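Pyridoxal 5'-phosphate synthase subunit PdxT (Thermus thermophilus, PDB 2YWD) probably hydrolyses glutamine to glutamate and ammonia, which is channelled to the partner subunit PdxS for the synthesis of pyridoxal 5'-phosphate. Local coordinates at residues 3-8 with 40-46; 8-13 with 47-53; 32-37 with 60-66. One frame throughout, in Å; residues are numbered along the deposited sequence.

Interaction 1 (3-8 with 40-46); sequences GVVGVL and LKALIVP
Gly6 and Leu43 face each other across two neighbouring parallel strands, 5-8 and 42-45. Gly6 N donates to Ala42 O at 3.0 Å, and Gly6 O accepts from Ile44 N. One more rung runs from Leu8 N to Ile44 O at 2.8 Å. The packing is tight around Gly6. Leu40 CD2 lies 3.6 Å from Gly6 N, and its CD1 sits near Gly6 CA. Any CB on Gly6 would collide with Leu40 CD1. On the same side, Leu43 CD1 touches both Gly6 O and Leu8 N, each at 3.7 Å. Leu43 CG stands anti to its backbone N (chi1 175°), which turns the isobutyl group back to the neighbouring strand. The other face carries Val5, Val7, Ala42 and Ile44. There Val7 CG1 lies over Ile44 O at 3.7 Å, and helices 14-22 and 180-189 cover this face. At the C-terminal end Pro46 lays its CD 3.3 Å from Leu8 O. Leu8 CD2 runs alongside Val45 CG1.

The N-terminal end is looser. Lys41 is exposed, and its extended chain runs past Val4, with Lys41 CG 3.9 Å from Val4 CB. Even here the backbone is held: Val4 O takes both Lys41 N and Ala42 N, at 2.8 Å for Lys41 N.

This is a pair of inner strands in the central sheet of a class I glutamine amidotransferase. Five backbone bonds join the two segments, and further ones tie them to strand 29-31 and to Ala76. Both faces are apolar. The contact therefore joins directional hydrogen bonds to hydrophobic burial, and the end at Gly3, Val4 and Lys41 is the more exposed one.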
# COMPACT_ATOMS: atom_id res chain seq x y z
N GLY A 3 -10.81 6.51 -16.53
CA GLY A 3 -10.41 5.77 -15.30
C GLY A 3 -9.75 6.68 -14.28
O GLY A 3 -8.83 7.44 -14.61
N VAL A 4 -10.22 6.62 -13.04
CA VAL A 4 -9.66 7.44 -11.98
C VAL A 4 -8.88 6.61 -10.97
O VAL A 4 -8.41 7.15 -9.97
CB VAL A 4 -10.77 8.23 -11.25
CG1 VAL A 4 -11.54 9.11 -12.24
CG2 VAL A 4 -11.72 7.26 -10.55
N VAL A 5 -8.75 5.31 -11.22
CA VAL A 5 -8.02 4.44 -10.30
C VAL A 5 -6.86 3.75 -11.01
O VAL A 5 -7.04 3.13 -12.06
CB VAL A 5 -8.94 3.34 -9.71
CG1 VAL A 5 -8.16 2.51 -8.70
CG2 VAL A 5 -10.16 3.97 -9.05
N GLY A 6 -5.67 3.86 -10.44
CA GLY A 6 -4.52 3.23 -11.06
C GLY A 6 -3.77 2.33 -10.11
O GLY A 6 -3.96 2.38 -8.89
N VAL A 7 -2.92 1.48 -10.68
CA VAL A 7 -2.07 0.57 -9.90
C VAL A 7 -0.68 0.76 -10.48
O VAL A 7 -0.50 0.65 -11.70
CB VAL A 7 -2.50 -0.90 -10.08
CG1 VAL A 7 -1.62 -1.80 -9.21
CG2 VAL A 7 -3.96 -1.08 -9.70
N LEU A 8 0.30 1.07 -9.64
CA LEU A 8 1.67 1.27 -10.11
C LEU A 8 2.13 -0.04 -10.72
O LEU A 8 2.08 -1.08 -10.06
CB LEU A 8 2.58 1.67 -8.95
CG LEU A 8 3.98 2.17 -9.32
CD1 LEU A 8 3.87 3.42 -10.20
CD2 LEU A 8 4.75 2.48 -8.06
N LEU A 40 -6.01 10.69 -12.12
CA LEU A 40 -6.26 9.70 -11.08
C LEU A 40 -6.68 10.31 -9.75
O LEU A 40 -6.23 11.39 -9.38
CB LEU A 40 -5.02 8.83 -10.84
CG LEU A 40 -4.51 7.89 -11.94
CD1 LEU A 40 -3.27 7.18 -11.43
CD2 LEU A 40 -5.60 6.89 -12.32
N LYS A 41 -7.56 9.61 -9.05
CA LYS A 41 -8.01 10.04 -7.73
C LYS A 41 -7.39 9.09 -6.71
O LYS A 41 -7.26 9.42 -5.53
CB LYS A 41 -9.54 9.96 -7.61
CG LYS A 41 -10.30 10.96 -8.45
CD LYS A 41 -11.80 10.78 -8.26
CE LYS A 41 -12.60 11.76 -9.11
NZ LYS A 41 -14.07 11.58 -8.92
N ALA A 42 -7.02 7.90 -7.18
CA ALA A 42 -6.43 6.89 -6.30
C ALA A 42 -5.35 6.09 -7.01
O ALA A 42 -5.46 5.79 -8.20
CB ALA A 42 -7.52 5.95 -5.80
N LEU A 43 -4.31 5.73 -6.26
CA LEU A 43 -3.21 4.95 -6.79
C LEU A 43 -2.83 3.85 -5.81
O LEU A 43 -2.62 4.11 -4.63
CB LEU A 43 -1.98 5.83 -7.04
CG LEU A 43 -0.72 5.09 -7.48
CD1 LEU A 43 -0.92 4.53 -8.88
CD2 LEU A 43 0.47 6.05 -7.47
N ILE A 44 -2.77 2.62 -6.29
CA ILE A 44 -2.38 1.50 -5.45
C ILE A 44 -0.95 1.10 -5.80
O ILE A 44 -0.62 0.96 -6.97
CB ILE A 44 -3.27 0.26 -5.68
CG1 ILE A 44 -4.71 0.57 -5.25
CG2 ILE A 44 -2.72 -0.94 -4.90
CD1 ILE A 44 -5.68 -0.57 -5.50
N VAL A 45 -0.11 0.95 -4.78
CA VAL A 45 1.27 0.53 -4.97
C VAL A 45 1.22 -0.91 -4.47
O VAL A 45 1.04 -1.16 -3.28
CB VAL A 45 2.24 1.39 -4.14
CG1 VAL A 45 3.68 0.97 -4.40
CG2 VAL A 45 2.06 2.87 -4.50
N PRO A 46 1.36 -1.88 -5.39
CA PRO A 46 1.31 -3.32 -5.13
C PRO A 46 2.43 -3.99 -4.35
O PRO A 46 3.43 -3.37 -4.01
CB PRO A 46 1.22 -3.90 -6.53
CG PRO A 46 2.19 -3.03 -7.27
CD PRO A 46 1.83 -1.62 -6.77

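Interaction 2 (8-13 with 47-53); sequences LALQGD and GGESTTI
Gln11 reaches from the loop after strand 5-8 to the start of helix 50-59. Gln11 CB lies 4.0 Å from Thr52 CG2 and about as far from Ile53 CG1. CG stays on the Thr52 methyl. CG is anti to the backbone N, and the bend at chi2 (-75°) then swings the amide toward Glu49. CD lies near Glu49 N and CB. At the tip, Gln11 OE1 accepts from Glu49 N at 2.9 Å, with an N-H...O angle of 165°. The donor is tilted 28° from the amide plane. Gln11 OE1 also rests 3.5 Å from Ile53 CG1. Gln11 NE2 lies 4.0 Å from Glu49 CB. With an alanine here, Glu49 N would probably lose this acceptor, and space would open beside Thr52 CG2 and Ile53 CG1.

Glu49 is the N-cap residue of the helix. Its carboxylate takes Thr51 N on OE2 and, more weakly, Thr52 N on OE1. Thr52 OG1 also donates to OE1.

Next to this, Asp13 N donates to Gly47 O at 3.1 Å, and a water joins Asp13 O to Gly47 N. Gly12 CA packs 4.2 Å from Gly48 CA. A CB on Gly12 would run into Gly47 O, and one on Gly48 into Gln11 OE1. Deeper in, Leu8 CD2 meets Ile53 CG2 at 3.9 Å.

Gly48, Glu49 and Ser50 are predicted to bind glutamine, and Gly47 lies near the predicted nucleophile Cys81. One side-chain carbonyl and one backbone carbonyl accept from backbone N-H groups. The two direct bonds thus use neutral groups to join loop 8-13 to the chain at this predicted glutamine site.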
# COMPACT_ATOMS: atom_id res chain seq x y z
N LEU A 8 0.30 1.07 -9.64
CA LEU A 8 1.67 1.27 -10.11
C LEU A 8 2.13 -0.04 -10.72
O LEU A 8 2.08 -1.08 -10.06
CB LEU A 8 2.58 1.67 -8.95
CG LEU A 8 3.98 2.17 -9.32
CD1 LEU A 8 3.87 3.42 -10.20
CD2 LEU A 8 4.75 2.48 -8.06
N ALA A 9 2.55 0.00 -11.98
CA ALA A 9 2.96 -1.21 -12.68
C ALA A 9 4.40 -1.19 -13.19
O ALA A 9 4.66 -1.56 -14.34
CB ALA A 9 2.01 -1.48 -13.84
N LEU A 10 5.33 -0.77 -12.34
CA LEU A 10 6.73 -0.73 -12.72
C LEU A 10 7.38 -2.09 -12.51
O LEU A 10 8.29 -2.48 -13.24
CB LEU A 10 7.46 0.32 -11.88
CG LEU A 10 6.98 1.76 -12.08
CD1 LEU A 10 7.75 2.68 -11.15
CD2 LEU A 10 7.16 2.18 -13.53
N GLN A 11 6.89 -2.81 -11.50
CA GLN A 11 7.40 -4.14 -11.15
C GLN A 11 6.45 -4.76 -10.15
O GLN A 11 5.70 -4.06 -9.47
CB GLN A 11 8.78 -4.00 -10.49
CG GLN A 11 9.49 -5.31 -10.11
CD GLN A 11 8.92 -6.00 -8.86
OE1 GLN A 11 8.58 -5.36 -7.87
NE2 GLN A 11 8.84 -7.33 -8.91
N GLY A 12 6.45 -6.08 -10.07
CA GLY A 12 5.61 -6.72 -9.08
C GLY A 12 4.23 -7.19 -9.46
O GLY A 12 3.86 -7.30 -10.63
N ASP A 13 3.44 -7.43 -8.42
CA ASP A 13 2.11 -7.98 -8.56
C ASP A 13 0.93 -7.02 -8.66
O ASP A 13 -0.00 -7.06 -7.85
CB ASP A 13 1.91 -8.99 -7.43
CG ASP A 13 3.02 -10.03 -7.41
OD1 ASP A 13 3.34 -10.57 -8.49
OD2 ASP A 13 3.58 -10.32 -6.33
N GLY A 47 2.22 -5.27 -4.08
CA GLY A 47 3.23 -6.05 -3.40
C GLY A 47 4.27 -6.30 -4.47
O GLY A 47 3.99 -6.15 -5.67
N GLY A 48 5.47 -6.69 -4.06
CA GLY A 48 6.52 -6.94 -5.03
C GLY A 48 7.89 -6.77 -4.39
O GLY A 48 8.07 -7.05 -3.21
N GLU A 49 8.84 -6.29 -5.18
CA GLU A 49 10.21 -6.08 -4.72
C GLU A 49 10.38 -4.59 -4.41
O GLU A 49 10.61 -3.79 -5.31
CB GLU A 49 11.18 -6.55 -5.81
CG GLU A 49 12.54 -6.95 -5.30
CD GLU A 49 13.26 -5.78 -4.67
OE1 GLU A 49 13.91 -5.03 -5.42
OE2 GLU A 49 13.16 -5.62 -3.44
N SER A 50 10.27 -4.23 -3.13
CA SER A 50 10.34 -2.83 -2.72
C SER A 50 11.53 -2.00 -3.18
O SER A 50 11.36 -0.81 -3.46
CB SER A 50 10.19 -2.71 -1.20
OG SER A 50 11.32 -3.20 -0.49
N THR A 51 12.73 -2.58 -3.25
CA THR A 51 13.88 -1.77 -3.67
C THR A 51 13.80 -1.42 -5.16
O THR A 51 14.23 -0.34 -5.58
CB THR A 51 15.23 -2.49 -3.40
OG1 THR A 51 15.46 -3.48 -4.41
CG2 THR A 51 15.21 -3.15 -2.02
N THR A 52 13.23 -2.33 -5.95
CA THR A 52 13.09 -2.12 -7.38
C THR A 52 11.97 -1.12 -7.68
O THR A 52 12.14 -0.19 -8.47
CB THR A 52 12.83 -3.45 -8.11
OG1 THR A 52 13.97 -4.30 -7.94
CG2 THR A 52 12.58 -3.23 -9.59
N ILE A 53 10.81 -1.31 -7.05
CA ILE A 53 9.70 -0.40 -7.25
C ILE A 53 10.16 1.00 -6.86
O ILE A 53 9.88 1.98 -7.56
CB ILE A 53 8.48 -0.81 -6.38
CG1 ILE A 53 7.83 -2.06 -6.98
CG2 ILE A 53 7.47 0.34 -6.31
CD1 ILE A 53 6.76 -2.68 -6.09
O HOH W 1 0.15 -6.77 -5.08

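Interaction 3 (32-37 with 60-66); sequences RKKEHL and YGIEDEV
Arg32 turns its carbonyl to residues 60-66: Arg32 O lies 4.0 Å from Tyr60 CD2 and close to Ile62 CD1. The guanidinium leads elsewhere and forms a salt bridge with Glu30. Arg32 N donates to His36 ND1 in the plane of the imidazole, at 2.8 Å, and this pins the turn. Lys33 CB covers one face of that ring, and Lys33 C touches Ile62 CD1.

Lys34 begins a short 3-10 turn. Lys34 N lies 3.7 Å from Ile62 CG1, and a water links Lys34 N to Tyr60 O. With Lys34 CG between its backbone N and carbonyl carbon (chi1 62°), Lys34 CB, CG and CD all come within about 4 Å of Tyr60 O. The ammonium ends at Glu35 OE2, in a salt bridge that is weak as a hydrogen bond.

Leu37 closes the turn and is buried. Leu37 CD1 comes 3.5 Å from Glu65 CG and 3.8 Å from Val66 CG2. The Leu37 and Val66 side chains lie nearly perpendicular.

Gly61 ends helix 50-59 in a Schellman motif and serves as N-cap for helix 62-71. The contact thus lays the loop between strands 29-31 and 42-45 against the junction of two helices. With no direct polar bond between the segments, the joint rests on the apolar fit of Leu37 and Ile62 plus one water bridge.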
# COMPACT_ATOMS: atom_id res chain seq x y z
N ARG A 32 2.87 3.39 -15.51
CA ARG A 32 4.26 3.10 -15.81
C ARG A 32 5.05 4.37 -16.10
O ARG A 32 6.28 4.34 -16.16
CB ARG A 32 4.37 2.16 -17.02
CG ARG A 32 3.90 0.75 -16.76
CD ARG A 32 4.42 -0.19 -17.84
NE ARG A 32 3.99 -1.56 -17.61
CZ ARG A 32 2.74 -1.98 -17.75
NH1 ARG A 32 1.79 -1.12 -18.13
NH2 ARG A 32 2.43 -3.25 -17.51
N LYS A 33 4.34 5.47 -16.29
CA LYS A 33 4.97 6.76 -16.57
C LYS A 33 4.32 7.83 -15.70
O LYS A 33 3.17 7.69 -15.29
CB LYS A 33 4.80 7.12 -18.04
CG LYS A 33 5.45 6.14 -19.01
CD LYS A 33 5.13 6.51 -20.45
CE LYS A 33 5.80 5.57 -21.43
NZ LYS A 33 5.44 5.88 -22.84
N LYS A 34 5.05 8.91 -15.42
CA LYS A 34 4.51 9.97 -14.59
C LYS A 34 3.23 10.55 -15.18
O LYS A 34 2.33 10.95 -14.45
CB LYS A 34 5.55 11.07 -14.37
CG LYS A 34 6.02 11.79 -15.62
CD LYS A 34 7.11 12.80 -15.28
CE LYS A 34 7.56 13.60 -16.50
NZ LYS A 34 8.16 12.73 -17.56
N GLU A 35 3.17 10.60 -16.51
CA GLU A 35 2.00 11.13 -17.21
C GLU A 35 0.74 10.33 -16.89
O GLU A 35 -0.37 10.86 -16.95
CB GLU A 35 2.21 11.11 -18.73
CG GLU A 35 3.23 12.10 -19.26
CD GLU A 35 4.65 11.81 -18.79
OE1 GLU A 35 5.03 10.62 -18.75
OE2 GLU A 35 5.37 12.78 -18.48
N HIS A 36 0.92 9.05 -16.55
CA HIS A 36 -0.20 8.18 -16.23
C HIS A 36 -0.93 8.56 -14.95
O HIS A 36 -2.03 8.09 -14.69
CB HIS A 36 0.29 6.73 -16.11
CG HIS A 36 0.81 6.16 -17.39
ND1 HIS A 36 1.56 5.00 -17.43
CD2 HIS A 36 0.70 6.58 -18.68
CE1 HIS A 36 1.88 4.73 -18.69
NE2 HIS A 36 1.37 5.67 -19.46
N LEU A 37 -0.30 9.42 -14.15
CA LEU A 37 -0.90 9.85 -12.89
C LEU A 37 -2.01 10.89 -13.11
O LEU A 37 -2.87 11.08 -12.26
CB LEU A 37 0.17 10.45 -11.97
CG LEU A 37 1.29 9.53 -11.50
CD1 LEU A 37 2.35 10.36 -10.79
CD2 LEU A 37 0.74 8.46 -10.57
N TYR A 60 11.84 7.41 -12.86
CA TYR A 60 10.86 7.90 -13.83
C TYR A 60 10.12 9.16 -13.40
O TYR A 60 9.20 9.61 -14.09
CB TYR A 60 9.84 6.80 -14.15
CG TYR A 60 10.46 5.51 -14.66
CD1 TYR A 60 11.60 5.52 -15.45
CD2 TYR A 60 9.88 4.28 -14.36
CE1 TYR A 60 12.15 4.33 -15.94
CE2 TYR A 60 10.42 3.08 -14.84
CZ TYR A 60 11.56 3.12 -15.63
OH TYR A 60 12.09 1.95 -16.11
N GLY A 61 10.51 9.74 -12.27
CA GLY A 61 9.86 10.95 -11.79
C GLY A 61 8.49 10.72 -11.16
O GLY A 61 7.80 11.68 -10.80
N ILE A 62 8.09 9.47 -11.03
CA ILE A 62 6.78 9.15 -10.45
C ILE A 62 6.74 9.46 -8.95
O ILE A 62 5.77 10.02 -8.45
CB ILE A 62 6.42 7.66 -10.72
CG1 ILE A 62 6.18 7.47 -12.22
CG2 ILE A 62 5.17 7.26 -9.93
CD1 ILE A 62 6.03 6.03 -12.67
N GLU A 63 7.82 9.13 -8.25
CA GLU A 63 7.91 9.39 -6.81
C GLU A 63 7.64 10.86 -6.49
O GLU A 63 6.76 11.19 -5.69
CB GLU A 63 9.30 9.01 -6.30
CG GLU A 63 9.53 9.24 -4.81
CD GLU A 63 11.00 9.25 -4.44
OE1 GLU A 63 11.74 8.36 -4.90
OE2 GLU A 63 11.42 10.15 -3.68
N ASP A 64 8.39 11.75 -7.13
CA ASP A 64 8.25 13.18 -6.89
C ASP A 64 6.86 13.74 -7.23
O ASP A 64 6.32 14.56 -6.48
CB ASP A 64 9.34 13.92 -7.67
CG ASP A 64 10.74 13.50 -7.22
OD1 ASP A 64 11.67 13.53 -8.04
OD2 ASP A 64 10.89 13.14 -6.03
N GLU A 65 6.27 13.29 -8.34
CA GLU A 65 4.95 13.76 -8.73
C GLU A 65 3.90 13.26 -7.73
O GLU A 65 2.99 13.98 -7.35
CB GLU A 65 4.60 13.27 -10.14
CG GLU A 65 3.26 13.77 -10.68
CD GLU A 65 3.14 15.29 -10.71
OE1 GLU A 65 4.18 15.97 -10.84
OE2 GLU A 65 2.01 15.80 -10.61
N VAL A 66 4.05 12.01 -7.29
CA VAL A 66 3.11 11.47 -6.32
C VAL A 66 3.20 12.27 -5.02
O VAL A 66 2.18 12.61 -4.43
CB VAL A 66 3.40 9.97 -6.04
CG1 VAL A 66 2.60 9.51 -4.84
CG2 VAL A 66 3.03 9.13 -7.26
O HOH W 2 7.72 8.95 -16.25

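Overall arrangement
From the N terminus the chain runs through strand 5-8 into the loop 8-13, passes through helix 14-22 and strand 29-31, and reaches the turn 32-37. Interaction 1 closes the first loop when strand 42-45 settles beside strand 5-8. The next residues, 47-53, return to loop 8-13 and close interaction 2. Helix 62-71 then starts against turn 32-37, closing interaction 3. The segments alternate, so all three contacts cross and none nests inside another. Leu8 is shared by interactions 1 and 2. Leu43 meets Leu37 and Val66, and Leu10 meets Tyr60 and Arg32. Together they tie the central sheet, the predicted glutamine pocket and helix 62-71 into one unit.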